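Long-range contacts in lipopolysaccharide biosynthesis protein wbpB (Thermus thermophilus, PDB 3O9Z), which probably acts as an NAD-dependent dehydrogenase in the biosynthesis of 2,3-diacetamido-2,3-dideoxy-D-mannuronic acid, a lipopolysaccharide sugar: residues G150-V155 and I249-E254; R198-E203 and E217-R222; V202-R207 and A292-L297. All blocks are in the same frame, centred on the assembly; numbering follows the deposited sequence.

Interaction 1 (G150-V155 and I249-E254); sequences GAKDVV and IAVDGE
Lys152 and Asp252 cross at about a right angle where strand 152-160 begins and strand 245-251 ends. The lysine chain bends early, at chi2 (-34°), and this lays its methylene CD beside the carboxylate, 3.1 Å from Asp252 OD2. NZ lies farther along, 3.6 Å from the same oxygen, in a salt bridge; the ammonium also donates to the carbonyl O of Lys149. The other carboxylate oxygen faces the neighbouring backbone. Asp252 OD1 takes the amide N of Asp153 at 3.0 Å, nearly in line with its own C-O bond, while the amide N of Asp252 reaches Asp153 O at 2.8 Å. Asp252 thus holds Asp153 by two bonds, one from its backbone and one to its side chain, just past the last strand residue, its own backbone already curling into the type I' turn from Val251 to Glu254. The carboxylate of Asp153 turns to Arg222 instead, in a salt bridge.

Deeper in the sheet the antiparallel pairing is regular. Val155 and Ala250 form a hydrogen-bonded pair, Val155 N to Ala250 O and Ala250 N to Val155 O, both 2.9 Å, and Val154 and Val251 a non-hydrogen-bonded one. With CG1 anti to the backbone N (chi1 176°), Val154 directs that methyl against Ile249 CG1 at 3.7 Å, whereas its CG2 looks to Val251 CG2.

On the face that carries Val154 and Val251, helices 136-146 and 186-196 cover the sheet through Leu145, Leu138, Leu192 and Phe196. Strand 152-160 continues the sheet to strand 221-228, and the turn after Val251 leads into strand 254-257 at its margin.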
loop_
_atom_site.group_PDB
_atom_site.type_symbol
_atom_site.label_atom_id
_atom_site.label_comp_id
_atom_site.label_asym_id
_atom_site.label_seq_id
_atom_site.Cartn_x
_atom_site.Cartn_y
_atom_site.Cartn_z
ATOM N N GLY A 150 -19.767 -47.452 -15.353
ATOM C CA GLY A 150 -20.480 -46.455 -16.137
ATOM C C GLY A 150 -20.167 -45.081 -15.587
ATOM O O GLY A 150 -19.706 -44.938 -14.449
ATOM N N ALA A 151 -20.466 -44.078 -16.398
ATOM C CA ALA A 151 -20.425 -42.710 -15.899
ATOM C C ALA A 151 -21.618 -42.385 -15.030
ATOM O O ALA A 151 -22.680 -43.005 -15.156
ATOM C CB ALA A 151 -20.341 -41.787 -17.067
ATOM N N LYS A 152 -21.468 -41.395 -14.154
ATOM C CA LYS A 152 -22.532 -41.014 -13.238
ATOM C C LYS A 152 -23.098 -39.640 -13.608
ATOM O O LYS A 152 -22.426 -38.841 -14.269
ATOM C CB LYS A 152 -21.993 -40.969 -11.812
ATOM C CG LYS A 152 -21.655 -42.400 -11.234
ATOM C CD LYS A 152 -22.591 -43.494 -11.740
ATOM C CE LYS A 152 -22.141 -44.876 -11.258
ATOM N NZ LYS A 152 -23.086 -45.982 -11.633
ATOM N N ASP A 153 -24.345 -39.384 -13.250
ATOM C CA ASP A 153 -24.939 -38.061 -13.420
ATOM C C ASP A 153 -24.869 -37.367 -12.080
ATOM O O ASP A 153 -25.233 -37.914 -11.042
ATOM C CB ASP A 153 -26.392 -38.213 -13.871
ATOM C CG ASP A 153 -26.450 -38.612 -15.329
ATOM O OD1 ASP A 153 -26.032 -37.796 -16.180
ATOM O OD2 ASP A 153 -26.766 -39.789 -15.608
ATOM N N VAL A 154 -24.322 -36.154 -12.098
ATOM C CA VAL A 154 -23.913 -35.480 -10.856
ATOM C C VAL A 154 -24.460 -34.059 -10.868
ATOM O O VAL A 154 -24.433 -33.388 -11.911
ATOM C CB VAL A 154 -22.376 -35.384 -10.808
ATOM C CG1 VAL A 154 -21.959 -34.588 -9.535
ATOM C CG2 VAL A 154 -21.727 -36.762 -10.778
ATOM N N VAL A 155 -24.955 -33.609 -9.723
ATOM C CA VAL A 155 -25.319 -32.208 -9.555
ATOM C C VAL A 155 -24.416 -31.672 -8.455
ATOM O O VAL A 155 -24.406 -32.191 -7.333
ATOM C CB VAL A 155 -26.791 -32.049 -9.148
ATOM C CG1 VAL A 155 -27.091 -30.591 -8.870
ATOM C CG2 VAL A 155 -27.695 -32.566 -10.268
ATOM N N ILE A 249 -22.434 -32.448 -3.287
ATOM C CA ILE A 249 -22.277 -33.270 -4.496
ATOM C C ILE A 249 -23.342 -34.358 -4.470
ATOM O O ILE A 249 -23.430 -35.166 -3.520
ATOM C CB ILE A 249 -20.850 -33.794 -4.706
ATOM C CG1 ILE A 249 -20.773 -34.586 -6.021
ATOM C CG2 ILE A 249 -20.367 -34.640 -3.524
ATOM C CD1 ILE A 249 -19.334 -34.887 -6.447
ATOM N N ALA A 250 -24.192 -34.376 -5.494
ATOM C CA ALA A 250 -25.267 -35.389 -5.570
ATOM C C ALA A 250 -24.995 -36.316 -6.743
ATOM O O ALA A 250 -24.937 -35.870 -7.891
ATOM C CB ALA A 250 -26.643 -34.724 -5.708
ATOM N N VAL A 251 -24.761 -37.597 -6.461
ATOM C CA VAL A 251 -24.325 -38.528 -7.494
ATOM C C VAL A 251 -25.438 -39.561 -7.679
ATOM O O VAL A 251 -25.813 -40.272 -6.742
ATOM C CB VAL A 251 -23.038 -39.272 -7.092
ATOM C CG1 VAL A 251 -22.658 -40.287 -8.158
ATOM C CG2 VAL A 251 -21.897 -38.268 -6.829
ATOM N N ASP A 252 -25.984 -39.601 -8.890
ATOM C CA ASP A 252 -27.095 -40.492 -9.215
ATOM C C ASP A 252 -28.204 -40.342 -8.160
ATOM O O ASP A 252 -28.756 -41.349 -7.707
ATOM C CB ASP A 252 -26.592 -41.944 -9.241
ATOM C CG ASP A 252 -25.821 -42.299 -10.508
ATOM O OD1 ASP A 252 -25.558 -41.421 -11.368
ATOM O OD2 ASP A 252 -25.484 -43.501 -10.641
ATOM N N GLY A 253 -28.510 -39.110 -7.747
ATOM C CA GLY A 253 -29.535 -38.842 -6.727
ATOM C C GLY A 253 -29.220 -39.010 -5.245
ATOM O O GLY A 253 -30.088 -38.819 -4.390
ATOM N N GLU A 254 -27.991 -39.382 -4.917
ATOM C CA GLU A 254 -27.560 -39.455 -3.518
ATOM C C GLU A 254 -26.732 -38.242 -3.102
ATOM O O GLU A 254 -25.711 -37.967 -3.730
ATOM C CB GLU A 254 -26.615 -40.632 -3.353
ATOM C CG GLU A 254 -27.262 -41.964 -3.629
ATOM C CD GLU A 254 -26.448 -43.075 -3.012
ATOM O OE1 GLU A 254 -25.258 -42.803 -2.733
ATOM O OE2 GLU A 254 -26.992 -44.181 -2.793
#

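Interaction 2 (R198-E203 and E217-R222); sequences RALHVE and ELEGAR
Two successive amides grip the carbonyl oxygen of Glu217. The N of Leu200 lies nearly head-on to that carbonyl at 2.7 Å, although its N-H is bent well off the line of the bond, and the N of His201 meets it in the carbonyl plane, on a lone pair, at 3.3 Å. Leu200 and His201 together oppose Glu217, which makes a classic beta bulge in the hairpin of strands 199-207 and 211-218. Beyond it Glu217 N returns a bond to His201 O.

Glu217 points its CG away from its own amide (chi1 -178°), and the side chain runs out extended over the bulge. Across the contact its carboxylate meets carbon: OE1 is 3.8 Å from His201 CB, and OE2 is near Leu200 CD1. On the other face Leu218 CD2 presses onto Ala199 CB at 3.4 Å, tighter than usual carbon packing, with Leu192 and Phe196 of helix 186-196 behind the leucine.

At the turn end, Glu219 OE1 accepts the amide N of Arg198 at 2.9 Å in an almost straight bond (176°), from the anti side and 23° out of the carboxylate plane. Glu219 N answers to Arg198 O, while the Arg198 guanidinium leads away toward Glu286, a weak long pair.

The carboxylate of Glu219 therefore works as a backbone acceptor beyond the last strand pair, and the join is secured chiefly by amide and carbonyl groups rather than by opposite side-chain charges.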
loop_
_atom_site.group_PDB
_atom_site.type_symbol
_atom_site.label_atom_id
_atom_site.label_comp_id
_atom_site.label_asym_id
_atom_site.label_seq_id
_atom_site.Cartn_x
_atom_site.Cartn_y
_atom_site.Cartn_z
ATOM N N ARG A 198 -10.839 -36.319 -16.746
ATOM C CA ARG A 198 -10.593 -35.155 -17.564
ATOM C C ARG A 198 -11.909 -34.679 -18.163
ATOM O O ARG A 198 -12.797 -35.493 -18.503
ATOM C CB ARG A 198 -9.655 -35.544 -18.715
ATOM C CG ARG A 198 -9.205 -34.384 -19.613
ATOM C CD ARG A 198 -8.459 -34.864 -20.886
ATOM N NE ARG A 198 -8.075 -33.738 -21.735
ATOM C CZ ARG A 198 -6.943 -33.053 -21.594
ATOM N NH1 ARG A 198 -6.072 -33.382 -20.651
ATOM N NH2 ARG A 198 -6.674 -32.036 -22.401
ATOM N N ALA A 199 -12.028 -33.377 -18.370
ATOM C CA ALA A 199 -13.196 -32.818 -18.991
ATOM C C ALA A 199 -13.120 -32.873 -20.512
ATOM O O ALA A 199 -12.287 -32.212 -21.163
ATOM C CB ALA A 199 -13.440 -31.372 -18.512
ATOM N N LEU A 200 -14.046 -33.619 -21.096
ATOM C CA LEU A 200 -14.135 -33.691 -22.554
ATOM C C LEU A 200 -14.877 -32.519 -23.156
ATOM O O LEU A 200 -14.635 -32.136 -24.296
ATOM C CB LEU A 200 -14.862 -35.006 -22.895
ATOM C CG LEU A 200 -14.335 -36.276 -22.218
ATOM C CD1 LEU A 200 -15.153 -37.468 -22.726
ATOM C CD2 LEU A 200 -12.857 -36.485 -22.553
ATOM N N HIS A 201 -15.790 -31.922 -22.399
ATOM C CA HIS A 201 -16.612 -30.834 -22.901
ATOM C C HIS A 201 -16.949 -29.941 -21.723
ATOM O O HIS A 201 -17.233 -30.423 -20.632
ATOM C CB HIS A 201 -17.897 -31.393 -23.535
ATOM C CG HIS A 201 -18.894 -30.352 -23.944
ATOM N ND1 HIS A 201 -18.665 -29.450 -24.961
ATOM C CD2 HIS A 201 -20.169 -30.142 -23.539
ATOM C CE1 HIS A 201 -19.737 -28.697 -25.133
ATOM N NE2 HIS A 201 -20.665 -29.099 -24.283
ATOM N N VAL A 202 -16.850 -28.633 -21.927
ATOM C CA VAL A 202 -17.186 -27.673 -20.871
ATOM C C VAL A 202 -18.161 -26.630 -21.400
ATOM O O VAL A 202 -18.004 -26.170 -22.548
ATOM C CB VAL A 202 -15.924 -26.887 -20.446
ATOM C CG1 VAL A 202 -16.302 -25.846 -19.373
ATOM C CG2 VAL A 202 -14.899 -27.837 -19.879
ATOM N N GLU A 203 -19.196 -26.294 -20.632
ATOM C CA GLU A 203 -20.142 -25.222 -20.980
ATOM C C GLU A 203 -20.310 -24.280 -19.795
ATOM O O GLU A 203 -20.302 -24.717 -18.647
ATOM C CB GLU A 203 -21.567 -25.744 -21.259
ATOM C CG GLU A 203 -21.596 -26.781 -22.330
ATOM C CD GLU A 203 -22.958 -27.363 -22.610
ATOM O OE1 GLU A 203 -24.000 -26.994 -22.023
ATOM O OE2 GLU A 203 -22.973 -28.277 -23.449
ATOM N N GLU A 217 -18.826 -32.444 -19.257
ATOM C CA GLU A 217 -18.770 -33.880 -19.532
ATOM C C GLU A 217 -17.372 -34.348 -19.196
ATOM O O GLU A 217 -16.419 -33.933 -19.868
ATOM C CB GLU A 217 -19.083 -34.144 -21.009
ATOM C CG GLU A 217 -19.080 -35.664 -21.306
ATOM C CD GLU A 217 -18.989 -36.006 -22.791
ATOM O OE1 GLU A 217 -18.815 -35.114 -23.641
ATOM O OE2 GLU A 217 -19.080 -37.206 -23.104
ATOM N N LEU A 218 -17.253 -35.190 -18.175
ATOM C CA LEU A 218 -15.963 -35.741 -17.752
ATOM C C LEU A 218 -15.898 -37.214 -18.136
ATOM O O LEU A 218 -16.941 -37.839 -18.425
ATOM C CB LEU A 218 -15.800 -35.637 -16.232
ATOM C CG LEU A 218 -16.109 -34.227 -15.675
ATOM C CD1 LEU A 218 -16.078 -34.223 -14.147
ATOM C CD2 LEU A 218 -15.269 -33.126 -16.316
ATOM N N GLU A 219 -14.697 -37.769 -18.135
ATOM C CA GLU A 219 -14.549 -39.201 -18.442
ATOM C C GLU A 219 -15.525 -40.039 -17.630
ATOM O O GLU A 219 -16.171 -40.944 -18.208
ATOM C CB GLU A 219 -13.125 -39.643 -18.125
ATOM C CG GLU A 219 -12.140 -39.097 -19.151
ATOM C CD GLU A 219 -10.703 -39.435 -18.767
ATOM O OE1 GLU A 219 -10.199 -38.923 -17.742
ATOM O OE2 GLU A 219 -10.073 -40.280 -19.448
ATOM N N GLY A 220 -15.737 -39.736 -16.350
ATOM C CA GLY A 220 -16.552 -40.575 -15.476
ATOM C C GLY A 220 -17.879 -39.989 -15.052
ATOM O O GLY A 220 -18.548 -40.550 -14.188
ATOM N N ALA A 221 -18.269 -38.834 -15.587
ATOM C CA ALA A 221 -19.523 -38.213 -15.145
ATOM C C ALA A 221 -20.003 -37.129 -16.071
ATOM O O ALA A 221 -19.211 -36.447 -16.716
ATOM C CB ALA A 221 -19.342 -37.561 -13.755
ATOM N N ARG A 222 -21.306 -36.881 -16.041
ATOM C CA ARG A 222 -21.888 -35.662 -16.611
ATOM C C ARG A 222 -22.301 -34.813 -15.425
ATOM O O ARG A 222 -22.987 -35.284 -14.529
ATOM C CB ARG A 222 -23.145 -36.026 -17.431
ATOM C CG ARG A 222 -22.769 -36.879 -18.662
ATOM C CD ARG A 222 -24.058 -37.488 -19.306
ATOM N NE ARG A 222 -24.660 -38.520 -18.457
ATOM C CZ ARG A 222 -24.283 -39.797 -18.501
ATOM N NH1 ARG A 222 -24.895 -40.664 -17.708
ATOM N NH2 ARG A 222 -23.345 -40.216 -19.332
#

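Interaction 3 (V202-R207 and A292-L297); sequences VEVHAR and ALLRTL
Arg207 NH2 donates to two backbone carbonyls, Leu294 O and Leu297 O, each at 2.7 Å. Both oxygens sit at the edge of the guanidinium, near its plane; the donor meets Leu297 O on a lone pair but stands 30° off the carbonyl plane of Leu294. NH1 adds a weak bond to Leu297 O. A water accepts from Arg207 NE and donates to Leu294 O at 2.9 Å, so NH2 holds segment 292-297 directly, NH1 weakly and NE through a water. The arginine gets there by bending at chi2 and chi3 (-89°), which swings its flat end back toward Leu297. An alanine here is likely to leave the Leu294 and Leu297 carbonyls without their shared donor and the turn freer to shift.

Strand 199-207, an edge strand within this chain of the sheet in the C-terminal alpha/beta domain of this Gfo/Idh/MocA-type oxidoreductase, offers an apolar flank to the same turn. Val202 CG1 rests against both Leu294 CD2 (3.8 Å) and Leu297 CD2 (3.9 Å), and Leu294 CD2 also lies 3.8 Å from Val204 CB. Val204 CG1 runs alongside Leu297 in the reverse sense, 4.0 Å from Leu297 CD2.

Farther out, the Leu293 carbonyl accepts from both Thr296 N and Leu297 N, holding the chain around Leu297. Arg295 points away to Gly178 O, Thr182 and Leu107 O, and makes a cation-pi contact with Trp108.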
loop_
_atom_site.group_PDB
_atom_site.type_symbol
_atom_site.label_atom_id
_atom_site.label_comp_id
_atom_site.label_asym_id
_atom_site.label_seq_id
_atom_site.Cartn_x
_atom_site.Cartn_y
_atom_site.Cartn_z
ATOM N N VAL A 202 -16.850 -28.633 -21.927
ATOM C CA VAL A 202 -17.186 -27.673 -20.871
ATOM C C VAL A 202 -18.161 -26.630 -21.400
ATOM O O VAL A 202 -18.004 -26.170 -22.548
ATOM C CB VAL A 202 -15.924 -26.887 -20.446
ATOM C CG1 VAL A 202 -16.302 -25.846 -19.373
ATOM C CG2 VAL A 202 -14.899 -27.837 -19.879
ATOM N N GLU A 203 -19.196 -26.294 -20.632
ATOM C CA GLU A 203 -20.142 -25.222 -20.980
ATOM C C GLU A 203 -20.310 -24.280 -19.795
ATOM O O GLU A 203 -20.302 -24.717 -18.647
ATOM C CB GLU A 203 -21.567 -25.744 -21.259
ATOM C CG GLU A 203 -21.596 -26.781 -22.330
ATOM C CD GLU A 203 -22.958 -27.363 -22.610
ATOM O OE1 GLU A 203 -24.000 -26.994 -22.023
ATOM O OE2 GLU A 203 -22.973 -28.277 -23.449
ATOM N N VAL A 204 -20.543 -23.000 -20.066
ATOM C CA VAL A 204 -20.908 -22.067 -19.006
ATOM C C VAL A 204 -22.219 -21.424 -19.398
ATOM O O VAL A 204 -22.376 -21.008 -20.574
ATOM C CB VAL A 204 -19.790 -21.063 -18.717
ATOM C CG1 VAL A 204 -19.451 -20.238 -19.957
ATOM C CG2 VAL A 204 -20.205 -20.127 -17.600
ATOM N N HIS A 205 -23.176 -21.402 -18.466
ATOM C CA HIS A 205 -24.547 -20.974 -18.740
ATOM C C HIS A 205 -24.907 -19.638 -18.093
ATOM O O HIS A 205 -25.863 -18.975 -18.513
ATOM C CB HIS A 205 -25.540 -22.023 -18.221
ATOM C CG HIS A 205 -25.331 -23.380 -18.805
ATOM N ND1 HIS A 205 -25.647 -24.535 -18.113
ATOM C CD2 HIS A 205 -24.831 -23.767 -20.001
ATOM C CE1 HIS A 205 -25.341 -25.575 -18.865
ATOM N NE2 HIS A 205 -24.850 -25.142 -20.015
ATOM N N ALA A 206 -24.159 -19.280 -17.049
ATOM C CA ALA A 206 -24.432 -18.038 -16.284
ATOM C C ALA A 206 -23.104 -17.580 -15.758
ATOM O O ALA A 206 -22.281 -18.363 -15.296
ATOM C CB ALA A 206 -25.403 -18.277 -15.110
ATOM N N ARG A 207 -22.854 -16.276 -15.841
ATOM C CA ARG A 207 -21.576 -15.782 -15.338
ATOM C C ARG A 207 -21.628 -14.322 -14.924
ATOM O O ARG A 207 -21.351 -13.450 -15.769
ATOM C CB ARG A 207 -20.452 -16.038 -16.365
ATOM C CG ARG A 207 -19.131 -15.348 -16.064
ATOM C CD ARG A 207 -18.519 -14.966 -17.377
ATOM N NE ARG A 207 -17.715 -16.082 -17.843
ATOM C CZ ARG A 207 -17.771 -16.591 -19.067
ATOM N NH1 ARG A 207 -18.619 -16.103 -19.970
ATOM N NH2 ARG A 207 -16.944 -17.584 -19.360
ATOM N N ALA A 292 -9.250 -22.266 -16.132
ATOM C CA ALA A 292 -8.710 -21.272 -17.070
ATOM C C ALA A 292 -9.551 -21.114 -18.348
ATOM O O ALA A 292 -9.806 -19.983 -18.793
ATOM C CB ALA A 292 -7.257 -21.643 -17.427
ATOM N N LEU A 293 -10.051 -22.241 -18.865
ATOM C CA LEU A 293 -10.964 -22.224 -20.014
ATOM C C LEU A 293 -12.167 -21.343 -19.757
ATOM O O LEU A 293 -12.611 -20.554 -20.602
ATOM C CB LEU A 293 -11.455 -23.635 -20.330
ATOM C CG LEU A 293 -10.558 -24.663 -21.002
ATOM C CD1 LEU A 293 -11.220 -26.036 -21.065
ATOM C CD2 LEU A 293 -10.241 -24.124 -22.408
ATOM N N LEU A 294 -12.707 -21.500 -18.545
ATOM C CA LEU A 294 -13.900 -20.778 -18.140
ATOM C C LEU A 294 -13.748 -19.255 -18.087
ATOM O O LEU A 294 -14.750 -18.531 -18.052
ATOM C CB LEU A 294 -14.371 -21.330 -16.790
ATOM C CG LEU A 294 -15.117 -22.664 -16.846
ATOM C CD1 LEU A 294 -15.340 -23.238 -15.432
ATOM C CD2 LEU A 294 -16.469 -22.449 -17.579
ATOM N N ARG A 295 -12.518 -18.731 -18.046
ATOM C CA ARG A 295 -12.382 -17.268 -18.091
ATOM C C ARG A 295 -12.828 -16.615 -19.381
ATOM O O ARG A 295 -13.235 -15.456 -19.403
ATOM C CB ARG A 295 -10.945 -16.810 -17.777
ATOM C CG ARG A 295 -10.481 -17.289 -16.430
ATOM C CD ARG A 295 -9.016 -16.935 -16.100
ATOM N NE ARG A 295 -8.704 -17.697 -14.923
ATOM C CZ ARG A 295 -7.624 -18.453 -14.753
ATOM N NH1 ARG A 295 -6.637 -18.442 -15.685
ATOM N NH2 ARG A 295 -7.482 -19.188 -13.674
ATOM N N THR A 296 -12.704 -17.346 -20.482
ATOM C CA THR A 296 -13.003 -16.754 -21.775
ATOM C C THR A 296 -14.034 -17.567 -22.539
ATOM O O THR A 296 -14.459 -17.154 -23.618
ATOM C CB THR A 296 -11.737 -16.647 -22.642
ATOM O OG1 THR A 296 -11.082 -17.914 -22.690
ATOM C CG2 THR A 296 -10.791 -15.592 -22.059
ATOM N N LEU A 297 -14.439 -18.724 -22.016
ATOM C CA LEU A 297 -15.445 -19.499 -22.749
ATOM C C LEU A 297 -16.731 -18.670 -22.940
ATOM O O LEU A 297 -17.314 -18.170 -21.982
ATOM C CB LEU A 297 -15.756 -20.786 -21.974
ATOM C CG LEU A 297 -16.675 -21.753 -22.719
ATOM C CD1 LEU A 297 -15.932 -22.326 -23.948
ATOM C CD2 LEU A 297 -16.999 -22.838 -21.704
HETATM O O HOH W 1 -16.523 -18.261 -15.801
#

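All three contacts reach the same sheet, and each is partly buried, with apolar packing beside polar groups at its margins. Interaction 1 pairs two strands inside that sheet, and interaction 2 pairs the hairpin at one side of it; the two touch directly, Lys152 O lying 2.9 Å from Arg222 N in a probable hydrogen bond. Interaction 3 shares Val202 and Glu203 with interaction 2 but uses strand 199-207 differently, setting it against a helix end rather than another strand. Accordingly, strand pairing is ordered by backbone bonds in interactions 1 and 2, whereas interaction 3 combines valine-leucine packing with arginine-to-carbonyl bonds. Interactions 1 and 3 stay about 10 Å apart at their nearest atoms.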